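Local atomic coordinates of spectinomycin 9-adenylyltransferase (Enterococcus faecalis, PDB entry 6SXJ), a protein that transfers an adenylyl group from ATP to spectinomycin, giving 9-O-adenylylspectinomycin and diphosphate, and so makes bacteria resistant to that antibiotic but not to streptomycin. Residues 86-91 and 105-110; 94-99 and 153-158; 98-103 and 126-131; 133-138 and 157-162. One frame throughout, in Å; residues are numbered along the deposited sequence.

Overall arrangement
Contact 1 is the core of the set: a buried antiparallel strand pair held mainly by backbone hydrogen bonds. The other three lie closer to the surface and depend on side chains. Contacts 2 and 3 both start from the loop that joins the two strands of contact 1, and they share Trp98; their centres are about 9 Å apart. Contact 2 has no hydrogen bond between its segments and is mostly apolar, whereas contact 3 adds a histidine-threonine bond and one backbone bond. Contacts 3 and 4 both use helix 130-139, and contact 4 packs it by aromatic and aliphatic groups against the start of helix 159-173. Ile90 of contact 1 touches residues of all three others.

Contact 1. Residues 86-91 and 105-110; sequences ELTIII and EFIYGE
Glu105, Ile89 and Phe106 bury the most surface in this strand pairing, and all three meet at one irregularity. Ile89 uses both its backbone polar atoms here: its N donates to Phe106 O at 3.0 Å, and its O accepts from Glu105 N at the same length, so two successive residues of 105-110 face one residue of 86-91. That is the definition of a classic beta bulge. Beyond it the pairing is regular, with Leu87 and Tyr108 exchanging both N-H...O bonds. The short segment axes run at 173°, almost exactly antiparallel.

On the face that carries Leu87, Ile89, Phe106 and Tyr108, Ile89 CD1 comes within 3.4 Å of Phe106 CD2. CG1 of Ile89 lies anti to the carbonyl carbon (chi1 -55°), with CD1 extended beyond it toward the ring, and Leu87 CD2 reaches the ring's edge near its plane. Glu105 lays CB against Ile89 O, then bends at chi2 (73°), bringing OE1 to 3.7 Å from Ile91 CD1. In this buried residue the other oxygen, OE2, accepts from Leu57 N. On the reverse face Thr88 OG1 and Ile107 CD1 approach to 3.4 Å.

Helix 59-69 covers the Phe106 face and helix 130-139 the Thr88 face, while strand 47-53 continues the sheet beyond 86-91. Here the bulged hairpin of strands 85-91 and 103-108 forms part of the mixed sheet of the nucleotidyltransferase domain, packed by helices on both faces.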
# COMPACT_ATOMS: atom_id res chain seq x y z
N GLU A 86 3.20 -5.35 -5.21
CA GLU A 86 1.88 -4.75 -5.14
C GLU A 86 1.76 -3.83 -6.34
O GLU A 86 2.65 -2.99 -6.57
CB GLU A 86 1.71 -3.98 -3.84
CG GLU A 86 0.32 -3.96 -3.27
CD GLU A 86 0.33 -3.41 -1.86
OE1 GLU A 86 0.85 -4.10 -0.95
OE2 GLU A 86 -0.14 -2.27 -1.67
N LEU A 87 0.70 -3.99 -7.13
CA LEU A 87 0.54 -3.22 -8.35
C LEU A 87 -0.90 -2.77 -8.50
O LEU A 87 -1.81 -3.61 -8.50
CB LEU A 87 0.94 -4.05 -9.58
CG LEU A 87 0.95 -3.31 -10.92
CD1 LEU A 87 2.18 -3.72 -11.74
CD2 LEU A 87 -0.30 -3.59 -11.69
N THR A 88 -1.09 -1.46 -8.68
CA THR A 88 -2.40 -0.85 -8.87
C THR A 88 -2.45 -0.20 -10.25
O THR A 88 -1.48 0.42 -10.69
CB THR A 88 -2.68 0.22 -7.81
OG1 THR A 88 -2.64 -0.38 -6.51
CG2 THR A 88 -4.03 0.86 -8.04
N ILE A 89 -3.60 -0.31 -10.90
CA ILE A 89 -3.84 0.28 -12.21
C ILE A 89 -4.97 1.29 -12.08
O ILE A 89 -6.04 0.97 -11.55
CB ILE A 89 -4.19 -0.79 -13.26
CG1 ILE A 89 -3.10 -1.86 -13.31
CG2 ILE A 89 -4.39 -0.15 -14.62
CD1 ILE A 89 -3.32 -2.93 -14.35
N ILE A 90 -4.73 2.50 -12.56
CA ILE A 90 -5.76 3.52 -12.66
C ILE A 90 -5.89 3.96 -14.11
O ILE A 90 -4.93 3.89 -14.89
CB ILE A 90 -5.47 4.74 -11.76
CG1 ILE A 90 -4.05 5.26 -12.01
CG2 ILE A 90 -5.66 4.38 -10.29
CD1 ILE A 90 -3.77 6.59 -11.37
N ILE A 91 -7.10 4.38 -14.47
CA ILE A 91 -7.38 5.00 -15.76
C ILE A 91 -7.23 6.50 -15.58
O ILE A 91 -7.80 7.08 -14.65
CB ILE A 91 -8.80 4.65 -16.24
CG1 ILE A 91 -9.00 3.14 -16.24
CG2 ILE A 91 -9.04 5.22 -17.63
CD1 ILE A 91 -10.19 2.67 -17.04
N GLU A 105 -8.93 0.45 -11.21
CA GLU A 105 -9.24 -0.47 -12.30
C GLU A 105 -8.80 -1.90 -12.03
O GLU A 105 -9.40 -2.84 -12.56
CB GLU A 105 -8.58 0.01 -13.60
CG GLU A 105 -8.63 -1.00 -14.74
CD GLU A 105 -10.03 -1.13 -15.33
OE1 GLU A 105 -10.90 -0.35 -14.94
OE2 GLU A 105 -10.25 -2.00 -16.19
N PHE A 106 -7.76 -2.09 -11.23
CA PHE A 106 -7.17 -3.41 -11.06
C PHE A 106 -6.16 -3.33 -9.93
O PHE A 106 -5.52 -2.29 -9.73
CB PHE A 106 -6.49 -3.89 -12.35
CG PHE A 106 -5.72 -5.17 -12.19
CD1 PHE A 106 -6.35 -6.39 -12.30
CD2 PHE A 106 -4.34 -5.15 -11.95
CE1 PHE A 106 -5.65 -7.57 -12.16
CE2 PHE A 106 -3.63 -6.33 -11.80
CZ PHE A 106 -4.29 -7.54 -11.91
N ILE A 107 -6.03 -4.43 -9.20
CA ILE A 107 -5.05 -4.52 -8.13
C ILE A 107 -4.47 -5.93 -8.15
O ILE A 107 -5.21 -6.91 -8.08
CB ILE A 107 -5.66 -4.21 -6.75
CG1 ILE A 107 -4.66 -4.55 -5.64
CG2 ILE A 107 -6.96 -4.99 -6.56
CD1 ILE A 107 -3.49 -3.55 -5.53
N TYR A 108 -3.14 -6.02 -8.26
CA TYR A 108 -2.41 -7.22 -7.88
C TYR A 108 -1.91 -7.04 -6.46
O TYR A 108 -1.28 -6.02 -6.15
CB TYR A 108 -1.22 -7.54 -8.80
CG TYR A 108 -0.63 -8.88 -8.40
CD1 TYR A 108 -1.03 -10.05 -9.02
CD2 TYR A 108 0.28 -8.97 -7.35
CE1 TYR A 108 -0.52 -11.28 -8.63
CE2 TYR A 108 0.79 -10.19 -6.96
CZ TYR A 108 0.38 -11.34 -7.60
OH TYR A 108 0.89 -12.56 -7.19
N GLY A 109 -2.18 -8.03 -5.61
CA GLY A 109 -1.76 -8.01 -4.23
C GLY A 109 -1.81 -9.41 -3.64
O GLY A 109 -2.75 -10.16 -3.93
N GLU A 110 -0.82 -9.77 -2.82
CA GLU A 110 -0.73 -11.15 -2.35
C GLU A 110 -1.81 -11.49 -1.33
O GLU A 110 -2.14 -12.67 -1.19
CB GLU A 110 0.65 -11.41 -1.75
CG GLU A 110 1.77 -11.50 -2.78
CD GLU A 110 1.55 -12.62 -3.78
OE1 GLU A 110 1.01 -13.68 -3.39
OE2 GLU A 110 1.90 -12.43 -4.96

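Contact 2. Residues 94-99 and 153-158; sequences EMVPWN and LLPDIP
Trp98 and Pro155 bury the most surface where these two loops meet, and the tight part of the contact is built on the indole. Ile157 lies over one face of it: CG1 stands 4.2 Å from the centroid of the six-membered ring and only 2° off the ring normal, a CH-pi contact, while CG2 sits toward the rim, 3.4 Å from Trp98 CZ2. With CG anti to the backbone N (chi1 172°), the ring is turned across the 155-158 chain: its six-membered ring meets Ile157, and on the five-membered ring CD1, with NE1 beside it, meets Pro158 CD at 3.4 Å. Behind the ring, at the start of the side chain, Pro155 CG packs on Trp98 CB at 3.9 Å and also rests 3.3 Å from Met95 O.

An inner, buried contact is spaced more widely: Met95 and Leu154 run alongside each other in the same direction, with Met95 CG 4.0 Å from Leu154 CD2. The solvent side belongs to Val96, Asp156 and Pro158, all exposed. Val96 adds one approach of CG1 to Pro155 CD at 4.2 Å, and Asp156 turns its side chain away.

No hydrogen bond crosses between the segments. The indole's polar atom is satisfied beyond them, Trp98 NE1 bonding to Asp161 OD1, and Leu134 of helix 130-139 backs Met95, Trp98 and Ile157. This is loop-to-loop apolar packing with a CH-pi contact, joining the loop between strands 85-91 and 103-108 to the segment that leads into helix 159-173.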
# COMPACT_ATOMS: atom_id res chain seq x y z
N GLU A 94 -10.47 8.62 -15.43
CA GLU A 94 -11.34 8.38 -14.29
C GLU A 94 -10.95 9.20 -13.07
O GLU A 94 -11.71 9.23 -12.10
CB GLU A 94 -11.34 6.90 -13.93
CG GLU A 94 -11.99 6.03 -14.98
CD GLU A 94 -12.26 4.64 -14.49
OE1 GLU A 94 -11.60 4.25 -13.51
OE2 GLU A 94 -13.14 3.96 -15.08
N MET A 95 -9.79 9.86 -13.10
CA MET A 95 -9.38 10.68 -11.98
C MET A 95 -9.79 12.14 -12.10
O MET A 95 -9.64 12.90 -11.14
CB MET A 95 -7.86 10.61 -11.80
CG MET A 95 -7.22 9.24 -12.01
SD MET A 95 -8.04 7.83 -11.23
CE MET A 95 -7.89 8.26 -9.50
N VAL A 96 -10.42 12.53 -13.21
CA VAL A 96 -10.83 13.91 -13.45
C VAL A 96 -12.33 13.91 -13.68
O VAL A 96 -12.83 13.10 -14.46
CB VAL A 96 -10.11 14.53 -14.66
CG1 VAL A 96 -8.60 14.58 -14.44
CG2 VAL A 96 -10.45 13.76 -15.94
N PRO A 97 -13.10 14.80 -13.01
CA PRO A 97 -12.63 15.68 -11.93
C PRO A 97 -12.29 14.85 -10.69
O PRO A 97 -12.90 13.80 -10.50
CB PRO A 97 -13.82 16.61 -11.68
CG PRO A 97 -15.02 15.86 -12.18
CD PRO A 97 -14.54 14.97 -13.30
N TRP A 98 -11.34 15.30 -9.88
CA TRP A 98 -10.94 14.50 -8.73
C TRP A 98 -12.14 14.25 -7.82
O TRP A 98 -12.94 15.16 -7.55
CB TRP A 98 -9.84 15.19 -7.93
CG TRP A 98 -9.55 14.47 -6.65
CD1 TRP A 98 -9.85 14.90 -5.39
CD2 TRP A 98 -8.93 13.19 -6.50
NE1 TRP A 98 -9.45 13.97 -4.46
CE2 TRP A 98 -8.89 12.90 -5.13
CE3 TRP A 98 -8.42 12.25 -7.40
CZ2 TRP A 98 -8.33 11.72 -4.62
CZ3 TRP A 98 -7.87 11.08 -6.90
CH2 TRP A 98 -7.84 10.83 -5.53
N ASN A 99 -12.28 13.02 -7.36
CA ASN A 99 -13.38 12.65 -6.47
C ASN A 99 -12.91 11.59 -5.49
O ASN A 99 -12.43 10.53 -5.91
CB ASN A 99 -14.58 12.13 -7.27
CG ASN A 99 -15.68 11.58 -6.37
OD1 ASN A 99 -15.71 10.40 -6.05
ND2 ASN A 99 -16.60 12.46 -5.97
N LEU A 153 -0.20 13.41 -15.00
CA LEU A 153 -1.32 12.54 -15.31
C LEU A 153 -2.37 12.52 -14.22
O LEU A 153 -3.38 11.81 -14.36
CB LEU A 153 -0.83 11.11 -15.57
CG LEU A 153 0.35 10.90 -16.52
CD1 LEU A 153 0.92 9.51 -16.26
CD2 LEU A 153 -0.07 11.06 -17.96
N LEU A 154 -2.18 13.27 -13.14
CA LEU A 154 -3.06 13.27 -11.99
C LEU A 154 -3.44 14.70 -11.60
O LEU A 154 -2.56 15.57 -11.56
CB LEU A 154 -2.40 12.59 -10.78
CG LEU A 154 -2.31 11.06 -10.75
CD1 LEU A 154 -1.49 10.66 -9.53
CD2 LEU A 154 -3.67 10.43 -10.73
N PRO A 155 -4.71 14.96 -11.31
CA PRO A 155 -5.09 16.29 -10.82
C PRO A 155 -4.52 16.55 -9.43
O PRO A 155 -4.08 15.64 -8.73
CB PRO A 155 -6.62 16.24 -10.78
CG PRO A 155 -6.94 14.77 -10.54
CD PRO A 155 -5.84 14.01 -11.28
N ASP A 156 -4.53 17.82 -9.04
CA ASP A 156 -4.21 18.16 -7.66
C ASP A 156 -5.16 17.42 -6.74
O ASP A 156 -6.37 17.39 -6.97
CB ASP A 156 -4.31 19.67 -7.45
CG ASP A 156 -3.32 20.45 -8.31
OD1 ASP A 156 -2.48 19.81 -8.99
OD2 ASP A 156 -3.39 21.70 -8.32
N ILE A 157 -4.61 16.78 -5.71
CA ILE A 157 -5.42 16.02 -4.77
C ILE A 157 -5.46 16.80 -3.46
O ILE A 157 -4.41 16.95 -2.81
CB ILE A 157 -4.87 14.60 -4.56
CG1 ILE A 157 -4.68 13.91 -5.91
CG2 ILE A 157 -5.84 13.79 -3.69
CD1 ILE A 157 -4.02 12.54 -5.80
N PRO A 158 -6.61 17.31 -3.03
CA PRO A 158 -6.66 18.07 -1.78
C PRO A 158 -6.24 17.20 -0.61
O PRO A 158 -6.69 16.06 -0.46
CB PRO A 158 -8.13 18.50 -1.68
CG PRO A 158 -8.88 17.46 -2.45
CD PRO A 158 -7.96 17.06 -3.58

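Contact 3. Residues 98-103 and 126-131; sequences WNHPPK and LNSDLT
Thr131 OG1 is gripped at the shortest sound polar bond here: it lies 2.8 Å from His100 ND1, at the edge and in the plane of the imidazole. The geometry is nearly straight (162°), and either atom could be the donor. Two other groups close round the same oxygen, Pro102 CD at 3.1 Å and Trp98 CZ2 at 3.3 Å, the latter meeting it at the indole edge. Rotation of Thr131 supports this, because OG1 is turned anti to the carbonyl carbon (chi1 -71°) and CG2 is left to pack beside Trp98 CZ2. The His100 side chain crosses that of Thr131 at about a right angle, and Pro101 CB lies over the centre of one imidazole face. Farther round the ring, His100 CE1 passes 3.4 Å from Ser128 OG.

A second polar tie joins the backbones: Asn127 N donates to Pro102 O at 3.1 Å. Pro102 is itself wedged in, its CG 3.9 Å from Leu130 CD2. At the more exposed end Lys103 and Leu126 form a non-hydrogen-bonded antiparallel pair, and their side chains run alongside each other, Lys103 CG 4.2 Å from Leu126 CD2.

Asn127 accepts weakly from Asp129 N through OD1, a capping bond, while its ND2 donates to Gln104. The contact thus fastens the loop before strand 103-108 to the start of helix 130-139, with Leu130 packed on strand 85-91 and His100 lying against helix 159-173.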
# COMPACT_ATOMS: atom_id res chain seq x y z
N TRP A 98 -11.34 15.30 -9.88
CA TRP A 98 -10.94 14.50 -8.73
C TRP A 98 -12.14 14.25 -7.82
O TRP A 98 -12.94 15.16 -7.55
CB TRP A 98 -9.84 15.19 -7.93
CG TRP A 98 -9.55 14.47 -6.65
CD1 TRP A 98 -9.85 14.90 -5.39
CD2 TRP A 98 -8.93 13.19 -6.50
NE1 TRP A 98 -9.45 13.97 -4.46
CE2 TRP A 98 -8.89 12.90 -5.13
CE3 TRP A 98 -8.42 12.25 -7.40
CZ2 TRP A 98 -8.33 11.72 -4.62
CZ3 TRP A 98 -7.87 11.08 -6.90
CH2 TRP A 98 -7.84 10.83 -5.53
N ASN A 99 -12.28 13.02 -7.36
CA ASN A 99 -13.38 12.65 -6.47
C ASN A 99 -12.91 11.59 -5.49
O ASN A 99 -12.43 10.53 -5.91
CB ASN A 99 -14.58 12.13 -7.27
CG ASN A 99 -15.68 11.58 -6.37
OD1 ASN A 99 -15.71 10.40 -6.05
ND2 ASN A 99 -16.60 12.46 -5.97
N HIS A 100 -13.04 11.87 -4.21
CA HIS A 100 -12.74 10.87 -3.19
C HIS A 100 -14.02 10.13 -2.80
O HIS A 100 -15.03 10.78 -2.50
CB HIS A 100 -12.12 11.52 -1.97
CG HIS A 100 -11.88 10.56 -0.84
ND1 HIS A 100 -10.83 9.67 -0.83
CD2 HIS A 100 -12.57 10.34 0.30
CE1 HIS A 100 -10.87 8.95 0.27
NE2 HIS A 100 -11.92 9.34 0.98
N PRO A 101 -14.02 8.79 -2.78
CA PRO A 101 -12.89 7.89 -3.08
C PRO A 101 -12.69 7.66 -4.58
O PRO A 101 -13.66 7.70 -5.33
CB PRO A 101 -13.30 6.59 -2.37
CG PRO A 101 -14.79 6.59 -2.42
CD PRO A 101 -15.25 8.04 -2.46
N PRO A 102 -11.45 7.43 -5.01
CA PRO A 102 -11.18 7.34 -6.45
C PRO A 102 -11.46 5.96 -7.01
O PRO A 102 -11.58 4.96 -6.30
CB PRO A 102 -9.69 7.69 -6.55
CG PRO A 102 -9.12 7.25 -5.23
CD PRO A 102 -10.22 7.36 -4.20
N LYS A 103 -11.57 5.92 -8.34
CA LYS A 103 -11.79 4.67 -9.05
C LYS A 103 -10.47 3.93 -9.29
O LYS A 103 -9.46 4.53 -9.65
CB LYS A 103 -12.49 4.94 -10.38
CG LYS A 103 -13.97 5.35 -10.25
CD LYS A 103 -14.46 6.02 -11.53
CE LYS A 103 -15.53 7.08 -11.28
NZ LYS A 103 -15.34 8.30 -12.12
N LEU A 126 -14.16 1.36 -5.95
CA LEU A 126 -13.79 2.60 -5.28
C LEU A 126 -12.92 2.23 -4.09
O LEU A 126 -13.23 1.29 -3.36
CB LEU A 126 -15.02 3.38 -4.84
CG LEU A 126 -15.78 4.13 -5.94
CD1 LEU A 126 -15.09 5.45 -6.26
CD2 LEU A 126 -15.93 3.30 -7.20
N ASN A 127 -11.81 2.94 -3.92
CA ASN A 127 -10.80 2.58 -2.92
C ASN A 127 -10.33 3.86 -2.24
O ASN A 127 -9.46 4.57 -2.76
CB ASN A 127 -9.64 1.83 -3.55
CG ASN A 127 -8.55 1.48 -2.55
OD1 ASN A 127 -8.66 1.80 -1.36
ND2 ASN A 127 -7.49 0.83 -3.03
N SER A 128 -10.90 4.14 -1.06
CA SER A 128 -10.49 5.33 -0.33
C SER A 128 -9.00 5.33 -0.03
O SER A 128 -8.38 6.39 0.04
CB SER A 128 -11.29 5.44 0.97
OG SER A 128 -10.52 6.04 1.99
N ASP A 129 -8.40 4.15 0.15
CA ASP A 129 -6.98 4.08 0.46
C ASP A 129 -6.13 4.55 -0.71
O ASP A 129 -5.01 5.04 -0.51
CB ASP A 129 -6.60 2.66 0.87
CG ASP A 129 -6.91 2.36 2.32
OD1 ASP A 129 -6.84 3.29 3.14
OD2 ASP A 129 -7.24 1.20 2.63
N LEU A 130 -6.63 4.39 -1.94
CA LEU A 130 -5.88 4.83 -3.11
C LEU A 130 -5.64 6.33 -3.10
O LEU A 130 -4.69 6.81 -3.73
CB LEU A 130 -6.62 4.41 -4.38
CG LEU A 130 -6.01 4.83 -5.71
CD1 LEU A 130 -4.64 4.21 -5.93
CD2 LEU A 130 -6.96 4.45 -6.83
N THR A 131 -6.47 7.09 -2.39
CA THR A 131 -6.21 8.52 -2.28
C THR A 131 -4.91 8.80 -1.55
O THR A 131 -4.22 9.78 -1.86
CB THR A 131 -7.38 9.22 -1.57
OG1 THR A 131 -8.52 9.24 -2.44
CG2 THR A 131 -7.00 10.65 -1.20

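Contact 4. Residues 133-138 and 157-162; sequences MLYQAK and IPFSDV
Ile157 is the first residue of 157-162 to touch segment 133-138 of helix 130-139, and it does so with the tip of its longer branch: CD1 reaches Leu134 CB at 3.6 Å. CG1 stands anti to the carbonyl carbon (chi1 -52°) and CD1 continues extended, which carries the methyl onto the helix, where Lys138 CD is also near at 4.5 Å. Ile157 O meanwhile lies near the plane of the Tyr135 ring, at its edge.

Pro158 points away and occupies the N-cap position. Phe159 follows in the first turn and makes the aromatic contact: its edge is turned toward the face of Tyr135 in an offset edge-to-face pair, with centroids 5.7 Å apart and planes at 60°. The closest atoms are Phe159 CD2 and Tyr135 OH, 3.6 Å apart. Asp161 looks elsewhere: OD1 accepts from Trp98 NE1, and OD2 forms a salt bridge with Arg164.

Val162 closes the set. Its CG2 sits 3.6 Å from Tyr135 CG, the two side chains crossing at about a right angle. Tyr135, with its CG anti to the backbone N (chi1 180°), thus reaches across to be met by both Phe159 and Val162.

No hydrogen bond crosses between the segments. The contact is apolar and aromatic packing of helix 130-139 against the preceding loop and first turn of helix 159-173, which Pro158 precedes at the N-cap position, at the start of the helical C-terminal part of an aminoglycoside adenylyltransferase.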
# COMPACT_ATOMS: atom_id res chain seq x y z
N MET A 133 -2.36 6.66 -1.55
CA MET A 133 -1.32 6.18 -2.45
C MET A 133 -1.00 7.21 -3.52
O MET A 133 0.16 7.58 -3.72
CB MET A 133 -1.76 4.86 -3.08
CG MET A 133 -2.29 3.85 -2.08
SD MET A 133 -2.94 2.35 -2.84
CE MET A 133 -1.78 2.10 -4.20
N LEU A 134 -2.04 7.68 -4.22
CA LEU A 134 -1.83 8.70 -5.24
C LEU A 134 -1.19 9.95 -4.65
O LEU A 134 -0.35 10.59 -5.29
CB LEU A 134 -3.15 9.04 -5.92
CG LEU A 134 -3.87 7.89 -6.62
CD1 LEU A 134 -5.20 8.36 -7.22
CD2 LEU A 134 -2.99 7.29 -7.70
N TYR A 135 -1.56 10.30 -3.42
CA TYR A 135 -0.91 11.42 -2.75
C TYR A 135 0.56 11.10 -2.50
O TYR A 135 1.44 11.92 -2.78
CB TYR A 135 -1.63 11.73 -1.44
CG TYR A 135 -1.02 12.88 -0.67
CD1 TYR A 135 -1.41 14.19 -0.92
CD2 TYR A 135 -0.06 12.65 0.31
CE1 TYR A 135 -0.85 15.24 -0.21
CE2 TYR A 135 0.49 13.69 1.02
CZ TYR A 135 0.10 14.98 0.75
OH TYR A 135 0.66 16.02 1.46
N GLN A 136 0.84 9.91 -1.96
CA GLN A 136 2.21 9.49 -1.74
C GLN A 136 2.99 9.45 -3.05
O GLN A 136 4.04 10.08 -3.19
CB GLN A 136 2.22 8.12 -1.06
CG GLN A 136 3.59 7.54 -0.78
CD GLN A 136 3.53 6.32 0.12
OE1 GLN A 136 2.50 5.66 0.22
NE2 GLN A 136 4.63 6.02 0.79
N ALA A 137 2.47 8.70 -4.03
CA ALA A 137 3.16 8.56 -5.31
C ALA A 137 3.38 9.91 -5.98
O ALA A 137 4.46 10.16 -6.53
CB ALA A 137 2.37 7.62 -6.22
N LYS A 138 2.37 10.78 -5.96
CA LYS A 138 2.48 12.06 -6.64
C LYS A 138 3.62 12.90 -6.08
O LYS A 138 4.25 13.66 -6.83
CB LYS A 138 1.16 12.82 -6.53
CG LYS A 138 1.03 14.00 -7.49
CD LYS A 138 -0.43 14.34 -7.79
CE LYS A 138 -0.55 15.61 -8.62
NZ LYS A 138 -0.38 16.84 -7.78
N ILE A 157 -4.61 16.78 -5.71
CA ILE A 157 -5.42 16.02 -4.77
C ILE A 157 -5.46 16.80 -3.46
O ILE A 157 -4.41 16.95 -2.81
CB ILE A 157 -4.87 14.60 -4.56
CG1 ILE A 157 -4.68 13.91 -5.91
CG2 ILE A 157 -5.84 13.79 -3.69
CD1 ILE A 157 -4.02 12.54 -5.80
N PRO A 158 -6.61 17.31 -3.03
CA PRO A 158 -6.66 18.07 -1.78
C PRO A 158 -6.24 17.20 -0.61
O PRO A 158 -6.69 16.06 -0.46
CB PRO A 158 -8.13 18.50 -1.68
CG PRO A 158 -8.88 17.46 -2.45
CD PRO A 158 -7.96 17.06 -3.58
N PHE A 159 -5.36 17.74 0.23
CA PHE A 159 -4.97 17.00 1.43
C PHE A 159 -6.16 16.73 2.33
O PHE A 159 -6.12 15.78 3.12
CB PHE A 159 -3.91 17.77 2.20
CG PHE A 159 -3.41 17.04 3.41
CD1 PHE A 159 -3.90 17.36 4.66
CD2 PHE A 159 -2.46 16.05 3.29
CE1 PHE A 159 -3.45 16.70 5.78
CE2 PHE A 159 -2.00 15.38 4.41
CZ PHE A 159 -2.49 15.71 5.65
N SER A 160 -7.22 17.53 2.24
CA SER A 160 -8.42 17.26 3.01
C SER A 160 -8.98 15.88 2.67
O SER A 160 -9.45 15.15 3.55
CB SER A 160 -9.47 18.35 2.76
OG SER A 160 -10.08 18.20 1.49
N ASP A 161 -8.93 15.50 1.39
CA ASP A 161 -9.38 14.17 1.00
C ASP A 161 -8.45 13.10 1.56
O ASP A 161 -8.90 11.99 1.87
CB ASP A 161 -9.45 14.05 -0.52
CG ASP A 161 -10.73 14.62 -1.08
OD1 ASP A 161 -10.70 15.14 -2.22
OD2 ASP A 161 -11.77 14.55 -0.39
N VAL A 162 -7.16 13.40 1.70
CA VAL A 162 -6.24 12.46 2.34
C VAL A 162 -6.62 12.28 3.80
O VAL A 162 -6.57 11.17 4.35
CB VAL A 162 -4.79 12.95 2.18
CG1 VAL A 162 -3.89 12.12 3.07
CG2 VAL A 162 -4.35 12.87 0.71